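PDB 5EPA: SnoK from Streptomyces nogalater, which binds iron and 2-oxoglutarate at a non-heme centre and probably acts as a carbocyclase in nogalamycin biosynthesis. Local coordinates for residues A104-Y115 with L139-L148; M241-P249 with L259-F270. One frame throughout, in Å; residues are numbered along the deposited sequence.

Contact 1: A104-Y115 with L139-L148; sequences ALRLAGAPLRVY and LPLNELSATL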
# COMPACT_ATOMS: atom_id res chain seq x y z
N ALA A 104 4.42 -3.98 11.21
CA ALA A 104 4.61 -2.64 10.62
C ALA A 104 5.34 -1.70 11.57
O ALA A 104 6.26 -1.00 11.18
CB ALA A 104 3.27 -2.02 10.29
N LEU A 105 4.96 -1.78 12.83
CA LEU A 105 5.59 -1.00 13.86
C LEU A 105 7.07 -1.33 14.03
O LEU A 105 7.92 -0.44 14.20
CB LEU A 105 4.82 -1.20 15.18
CG LEU A 105 4.99 -0.19 16.29
CD1 LEU A 105 4.63 1.21 15.80
CD2 LEU A 105 4.08 -0.57 17.46
N ARG A 106 7.40 -2.60 14.02
CA ARG A 106 8.80 -3.02 14.16
C ARG A 106 9.63 -2.60 12.95
O ARG A 106 10.76 -2.17 13.07
CB ARG A 106 8.90 -4.52 14.41
CG ARG A 106 8.52 -4.89 15.84
CD ARG A 106 8.98 -6.26 16.32
NE ARG A 106 10.39 -6.50 16.04
CZ ARG A 106 11.00 -7.70 16.06
NH1 ARG A 106 10.32 -8.80 16.35
NH2 ARG A 106 12.30 -7.78 15.80
N LEU A 107 9.04 -2.71 11.77
CA LEU A 107 9.73 -2.34 10.56
C LEU A 107 9.98 -0.83 10.53
O LEU A 107 11.10 -0.38 10.21
CB LEU A 107 8.92 -2.77 9.34
CG LEU A 107 8.78 -4.28 9.12
CD1 LEU A 107 7.91 -4.57 7.91
CD2 LEU A 107 10.13 -4.97 8.89
N ALA A 108 8.96 -0.05 10.91
CA ALA A 108 9.04 1.41 10.84
C ALA A 108 9.98 1.98 11.85
O ALA A 108 10.62 2.98 11.61
CB ALA A 108 7.68 2.01 11.04
N GLY A 109 10.02 1.38 13.01
CA GLY A 109 10.88 1.86 14.11
C GLY A 109 10.38 3.13 14.75
O GLY A 109 11.12 3.78 15.49
N ALA A 110 9.12 3.46 14.52
CA ALA A 110 8.53 4.70 15.07
C ALA A 110 7.01 4.55 15.20
O ALA A 110 6.43 3.69 14.56
CB ALA A 110 8.86 5.87 14.17
N PRO A 111 6.36 5.37 16.05
CA PRO A 111 4.92 5.22 16.25
C PRO A 111 4.13 5.50 14.97
O PRO A 111 4.48 6.39 14.20
CB PRO A 111 4.59 6.25 17.35
CG PRO A 111 5.91 6.58 17.99
CD PRO A 111 6.91 6.47 16.85
N LEU A 112 3.07 4.73 14.78
CA LEU A 112 2.25 4.80 13.60
C LEU A 112 0.78 4.98 13.91
O LEU A 112 0.31 4.65 15.00
CB LEU A 112 2.39 3.54 12.81
CG LEU A 112 3.78 3.14 12.32
CD1 LEU A 112 3.74 1.72 11.80
CD2 LEU A 112 4.31 4.09 11.25
N ARG A 113 0.07 5.49 12.91
CA ARG A 113 -1.38 5.49 12.89
C ARG A 113 -1.84 4.89 11.57
O ARG A 113 -1.14 4.97 10.59
CB ARG A 113 -1.96 6.91 12.96
CG ARG A 113 -1.90 7.60 14.30
CD ARG A 113 -2.34 9.05 14.16
NE ARG A 113 -2.19 9.75 15.43
CZ ARG A 113 -3.06 9.66 16.44
NH1 ARG A 113 -4.14 8.87 16.36
NH2 ARG A 113 -2.83 10.34 17.56
N VAL A 114 -3.06 4.37 11.56
CA VAL A 114 -3.70 4.00 10.28
C VAL A 114 -4.17 5.27 9.55
O VAL A 114 -4.94 6.05 10.09
CB VAL A 114 -4.90 3.09 10.49
CG1 VAL A 114 -5.52 2.72 9.16
CG2 VAL A 114 -4.48 1.83 11.22
N TYR A 115 -3.65 5.48 8.34
CA TYR A 115 -4.06 6.59 7.49
C TYR A 115 -5.29 6.21 6.71
O TYR A 115 -6.26 6.96 6.65
CB TYR A 115 -2.96 7.06 6.49
CG TYR A 115 -3.55 7.94 5.40
CD1 TYR A 115 -4.09 9.16 5.70
CD2 TYR A 115 -3.67 7.50 4.11
CE1 TYR A 115 -4.69 9.96 4.74
CE2 TYR A 115 -4.25 8.31 3.13
CZ TYR A 115 -4.78 9.54 3.48
OH TYR A 115 -5.40 10.33 2.51
N LEU A 139 0.19 11.06 -1.26
CA LEU A 139 -0.38 11.17 0.08
C LEU A 139 -0.52 12.62 0.47
O LEU A 139 0.42 13.39 0.35
CB LEU A 139 0.50 10.47 1.11
CG LEU A 139 0.41 8.93 1.09
CD1 LEU A 139 1.52 8.33 1.93
CD2 LEU A 139 -0.92 8.38 1.56
N PRO A 140 -1.71 13.02 0.92
CA PRO A 140 -2.00 14.43 1.25
C PRO A 140 -1.54 14.76 2.66
O PRO A 140 -2.32 15.21 3.51
CB PRO A 140 -3.51 14.50 1.12
CG PRO A 140 -3.97 13.13 1.57
CD PRO A 140 -2.90 12.16 1.11
N LEU A 141 -0.25 14.53 2.90
CA LEU A 141 0.36 14.62 4.21
C LEU A 141 1.68 15.37 4.19
O LEU A 141 2.36 15.39 3.18
CB LEU A 141 0.62 13.24 4.78
CG LEU A 141 -0.58 12.30 4.83
CD1 LEU A 141 -0.10 10.96 5.31
CD2 LEU A 141 -1.67 12.80 5.77
N ASN A 142 1.96 16.04 5.31
CA ASN A 142 3.27 16.58 5.58
C ASN A 142 3.91 15.64 6.52
O ASN A 142 3.25 14.79 7.14
CB ASN A 142 3.25 17.87 6.35
CG ASN A 142 2.77 19.01 5.53
OD1 ASN A 142 3.30 19.26 4.46
ND2 ASN A 142 1.77 19.77 6.06
N GLU A 143 5.22 15.81 6.66
CA GLU A 143 5.89 15.30 7.84
C GLU A 143 6.11 13.79 7.74
O GLU A 143 6.03 13.03 8.75
CB GLU A 143 5.08 15.71 9.09
CG GLU A 143 6.01 16.13 10.15
CD GLU A 143 6.78 17.39 9.79
OE1 GLU A 143 6.20 18.39 9.31
OE2 GLU A 143 8.00 17.37 10.02
N LEU A 144 6.39 13.34 6.52
CA LEU A 144 6.61 11.88 6.38
C LEU A 144 8.02 11.47 6.57
O LEU A 144 8.96 12.07 6.02
CB LEU A 144 6.01 11.14 5.17
CG LEU A 144 4.59 11.60 4.91
CD1 LEU A 144 3.99 10.82 3.76
CD2 LEU A 144 3.73 11.45 6.16
N SER A 145 8.15 10.39 7.31
CA SER A 145 9.42 9.86 7.65
C SER A 145 9.41 8.34 7.56
O SER A 145 10.11 7.77 6.73
CB SER A 145 9.76 10.35 9.04
OG SER A 145 11.02 9.87 9.45
N ALA A 146 8.61 7.69 8.39
CA ALA A 146 8.61 6.24 8.46
C ALA A 146 7.36 5.64 7.89
O ALA A 146 7.13 4.45 8.02
CB ALA A 146 8.79 5.81 9.91
N THR A 147 6.50 6.46 7.30
CA THR A 147 5.28 5.98 6.70
C THR A 147 5.56 4.81 5.74
O THR A 147 6.46 4.88 4.89
CB THR A 147 4.53 7.10 5.98
OG1 THR A 147 4.08 8.06 6.93
CG2 THR A 147 3.32 6.61 5.22
N LEU A 148 4.73 3.78 5.85
CA LEU A 148 4.83 2.57 5.03
C LEU A 148 3.48 1.91 4.78
O LEU A 148 2.49 2.21 5.45
CB LEU A 148 5.76 1.56 5.67
CG LEU A 148 5.26 0.69 6.80
CD1 LEU A 148 6.31 -0.32 7.19
CD2 LEU A 148 4.95 1.52 8.00

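Contact 2: M241-P249 with L259-F270; sequences MDADATYRP and LSPGDPLEGELF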
# COMPACT_ATOMS: atom_id res chain seq x y z
N MET A 241 0.76 5.63 8.67
CA MET A 241 1.47 6.87 8.62
C MET A 241 2.16 7.16 9.93
O MET A 241 1.82 6.61 10.96
CB MET A 241 0.51 8.00 8.26
CG MET A 241 -0.56 8.30 9.32
SD MET A 241 -1.72 9.56 8.78
CE MET A 241 -2.94 9.39 10.10
N ASP A 242 3.13 8.04 9.88
CA ASP A 242 3.74 8.57 11.08
C ASP A 242 2.64 9.09 12.02
O ASP A 242 1.68 9.75 11.57
CB ASP A 242 4.68 9.72 10.70
CG ASP A 242 5.83 9.26 9.78
OD1 ASP A 242 6.88 8.83 10.32
OD2 ASP A 242 5.74 9.33 8.52
N ALA A 243 2.77 8.80 13.31
CA ALA A 243 1.71 9.11 14.27
C ALA A 243 1.42 10.61 14.47
O ALA A 243 0.40 10.97 15.05
CB ALA A 243 2.02 8.46 15.60
N ASP A 244 2.33 11.46 14.02
CA ASP A 244 2.18 12.92 14.14
C ASP A 244 2.00 13.56 12.76
O ASP A 244 2.16 14.76 12.60
CB ASP A 244 3.39 13.54 14.87
CG ASP A 244 4.72 13.35 14.10
OD1 ASP A 244 4.78 12.71 13.03
OD2 ASP A 244 5.76 13.89 14.57
N ALA A 245 1.61 12.77 11.77
CA ALA A 245 1.31 13.31 10.44
C ALA A 245 0.22 14.35 10.42
O ALA A 245 -0.75 14.27 11.18
CB ALA A 245 0.90 12.20 9.52
N THR A 246 0.40 15.36 9.56
CA THR A 246 -0.55 16.45 9.41
C THR A 246 -1.04 16.56 7.98
O THR A 246 -0.42 15.99 7.05
CB THR A 246 0.05 17.80 9.81
OG1 THR A 246 1.15 18.11 8.97
CG2 THR A 246 0.48 17.81 11.28
N TYR A 247 -2.14 17.31 7.79
CA TYR A 247 -2.84 17.39 6.50
C TYR A 247 -2.19 18.41 5.54
O TYR A 247 -1.82 19.52 5.91
CB TYR A 247 -4.31 17.73 6.68
CG TYR A 247 -5.01 18.11 5.41
CD1 TYR A 247 -4.95 17.30 4.29
CD2 TYR A 247 -5.70 19.29 5.32
CE1 TYR A 247 -5.57 17.68 3.11
CE2 TYR A 247 -6.33 19.67 4.16
CZ TYR A 247 -6.24 18.87 3.05
OH TYR A 247 -6.90 19.26 1.92
N ARG A 248 -1.96 17.95 4.32
CA ARG A 248 -1.39 18.79 3.26
C ARG A 248 -2.20 18.64 2.00
O ARG A 248 -2.28 17.52 1.47
CB ARG A 248 0.06 18.35 2.95
CG ARG A 248 0.74 19.28 1.98
CD ARG A 248 2.06 18.71 1.49
NE ARG A 248 2.73 19.68 0.64
CZ ARG A 248 4.00 19.59 0.24
NH1 ARG A 248 4.75 18.52 0.54
NH2 ARG A 248 4.50 20.58 -0.50
N PRO A 249 -2.79 19.74 1.51
CA PRO A 249 -3.70 19.63 0.39
C PRO A 249 -3.04 19.07 -0.84
O PRO A 249 -1.88 19.36 -1.12
CB PRO A 249 -4.11 21.06 0.12
CG PRO A 249 -4.02 21.71 1.43
CD PRO A 249 -2.83 21.07 2.10
N LEU A 259 -10.92 18.93 7.41
CA LEU A 259 -9.64 19.39 7.99
C LEU A 259 -9.11 20.67 7.34
O LEU A 259 -9.39 20.97 6.19
CB LEU A 259 -8.57 18.32 7.87
CG LEU A 259 -8.84 16.95 8.46
CD1 LEU A 259 -7.62 16.09 8.17
CD2 LEU A 259 -9.08 17.01 9.95
N SER A 260 -8.32 21.40 8.11
CA SER A 260 -7.56 22.55 7.60
C SER A 260 -6.09 22.17 7.43
O SER A 260 -5.57 21.33 8.17
CB SER A 260 -7.65 23.73 8.57
OG SER A 260 -8.97 24.18 8.72
N PRO A 261 -5.40 22.80 6.48
CA PRO A 261 -3.98 22.53 6.29
C PRO A 261 -3.17 22.60 7.58
O PRO A 261 -3.35 23.54 8.37
CB PRO A 261 -3.53 23.66 5.36
CG PRO A 261 -4.74 23.97 4.56
CD PRO A 261 -5.93 23.70 5.43
N GLY A 262 -2.32 21.60 7.81
CA GLY A 262 -1.51 21.55 9.02
C GLY A 262 -2.19 20.87 10.20
O GLY A 262 -1.55 20.61 11.21
N ASP A 263 -3.49 20.61 10.10
CA ASP A 263 -4.20 19.90 11.14
C ASP A 263 -3.65 18.48 11.28
O ASP A 263 -3.39 17.80 10.30
CB ASP A 263 -5.71 19.80 10.88
CG ASP A 263 -6.47 21.05 11.23
OD1 ASP A 263 -5.88 22.03 11.72
OD2 ASP A 263 -7.69 21.05 10.98
N PRO A 264 -3.53 18.00 12.53
CA PRO A 264 -3.12 16.65 12.71
C PRO A 264 -4.25 15.69 12.34
O PRO A 264 -5.41 16.04 12.50
CB PRO A 264 -2.79 16.58 14.20
CG PRO A 264 -3.65 17.61 14.83
CD PRO A 264 -3.80 18.70 13.82
N LEU A 265 -3.89 14.51 11.86
CA LEU A 265 -4.84 13.45 11.60
C LEU A 265 -4.85 12.52 12.81
O LEU A 265 -3.92 11.78 13.07
CB LEU A 265 -4.49 12.69 10.33
CG LEU A 265 -4.77 13.41 9.00
CD1 LEU A 265 -3.81 14.55 8.73
CD2 LEU A 265 -4.70 12.41 7.85
N GLU A 266 -5.95 12.54 13.53
CA GLU A 266 -6.02 11.90 14.85
C GLU A 266 -7.46 11.46 15.12
O GLU A 266 -8.35 11.60 14.25
CB GLU A 266 -5.32 12.78 15.90
CG GLU A 266 -5.89 14.15 16.12
CD GLU A 266 -5.20 14.89 17.27
OE1 GLU A 266 -4.01 14.61 17.53
OE2 GLU A 266 -5.85 15.76 17.89
N GLY A 267 -7.69 10.84 16.27
CA GLY A 267 -9.05 10.37 16.59
C GLY A 267 -9.38 9.01 15.97
O GLY A 267 -8.50 8.29 15.49
N GLU A 268 -10.66 8.70 15.95
CA GLU A 268 -11.12 7.34 15.65
C GLU A 268 -10.91 6.93 14.21
O GLU A 268 -10.77 5.74 13.95
CB GLU A 268 -12.60 7.18 15.99
CG GLU A 268 -12.98 7.43 17.42
CD GLU A 268 -14.43 7.90 17.48
OE1 GLU A 268 -15.06 8.00 16.37
OE2 GLU A 268 -14.93 8.15 18.60
N LEU A 269 -10.92 7.88 13.29
CA LEU A 269 -10.68 7.55 11.88
C LEU A 269 -9.20 7.29 11.54
O LEU A 269 -8.91 6.69 10.55
CB LEU A 269 -11.25 8.63 10.95
CG LEU A 269 -12.77 8.83 11.06
CD1 LEU A 269 -13.23 9.87 10.05
CD2 LEU A 269 -13.56 7.53 10.85
N PHE A 270 -8.31 7.69 12.43
CA PHE A 270 -6.89 7.52 12.22
C PHE A 270 -6.25 6.91 13.47
O PHE A 270 -5.42 7.53 14.13
CB PHE A 270 -6.27 8.90 11.89
CG PHE A 270 -6.90 9.60 10.72
CD1 PHE A 270 -6.78 9.11 9.45
CD2 PHE A 270 -7.63 10.77 10.90
CE1 PHE A 270 -7.37 9.73 8.36
CE2 PHE A 270 -8.22 11.42 9.81
CZ PHE A 270 -8.06 10.89 8.53
O HOH W 1 -1.41 12.94 13.76

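Contact 1: A104-Y115 with L139-L148
Y115 lies against L139, P140 and L141, while a second patch joins L148 and A146 to the end of helix 98-108 and the start of strand 112-122. With its CG anti to the backbone N (chi1 165°), the tyrosine swings across to the other segment. CB makes no near contact, and CG is 4.6 Å from L141 CD1; closer contact begins on the ring. CD2 and then CE2 approach L139 CD2, the latter at 3.7 Å, and CE1 lies 4.3 Å from L141 CD2. CZ is 4.0 Å from P140 CD, and OH ends 3.3 Å from P140 CG. An alanine here would remove the ring, and L139, P140 and L141 would probably lose their shared packing surface. L148 CD2 meets both L112 CD1 (4.0 Å) and A108 CB (4.1 Å), which lie on the same side of it. CD1 of L148 turns to L107 CB, and A146 CB packs on A108 CB. The helix end and a main-sheet strand of this cupin-class fold thus pack on the segment leading into strand 148-153. No hydrogen bond crosses, which implies that burial of apolar carbon, rather than polar pairing, holds the pair together.

Contact 2: M241-P249 with L259-F270
Y247 and M241 reach the 259-270 loop by different first torsions: in Y247 CG is anti to the backbone N (chi1 168°), whereas in M241 CG stands between N and the carbonyl carbon (chi1 66°) and the chain then runs extended. The methionine delivers its CE to L265 CB at 3.7 Å and to F270 CB at 3.8 Å. On F270 itself, L265 CB lies over one ring face and L269 CB over the opposite one, both offset toward the rim. The tyrosine ring brings its edge to the loop, Y247 CD2 lying 3.5 Å from S260 O, near the ring plane; L259 CB and P261 CD also touch it, and its hydroxyl bonds D253 OD2. Backbone bonds fix the pairing. L265 N donates to A245 O (3.2 Å, nearly straight at 172°) and Y247 N to D263 O (2.8 Å). These flank T246 and P264, defining a single antiparallel bridge of the non-hydrogen-bonded kind, which makes no use of an N-H from P264. A third bond, G262 N to Y247 O at 2.9 Å, comes from the type II turn S260-D263, whose D263 OD2 accepts S260 N from above the carboxylate plane. A water lies within hydrogen-bonding distance of A243 O and L265 O. T246 pairs with N142 of strand 141-142, and M241, next to last in strand 233-242, with R113; the 259-270 segment packs by the end of that strand and the beginning of strand 112-122, L265 also resting on Y115 and L141.

In the fold
The two contacts have centres about 12 Å apart and share two sheets: strand 112-122 neighbours 233-242, and 141-142 neighbours 246-247. R113 O lies 2.8 Å from M241 N, a probable hydrogen bond. D242 ties contact 2 to the 139-148 segment, its OD2 lying 2.6 Å from T147 OG1 while its carboxylate also accepts the backbone N of S145 and A146. Contact 1 is the nearer to the metal: the L139 side chain is about 5 Å from that of the iron ligand D135 and about 8 Å from both iron and 2-oxoglutarate. The side chain of M241 is about 14 Å from the bound iron(III) ion, consistent with peripheral packing of contact 2 in this cupin-type fold.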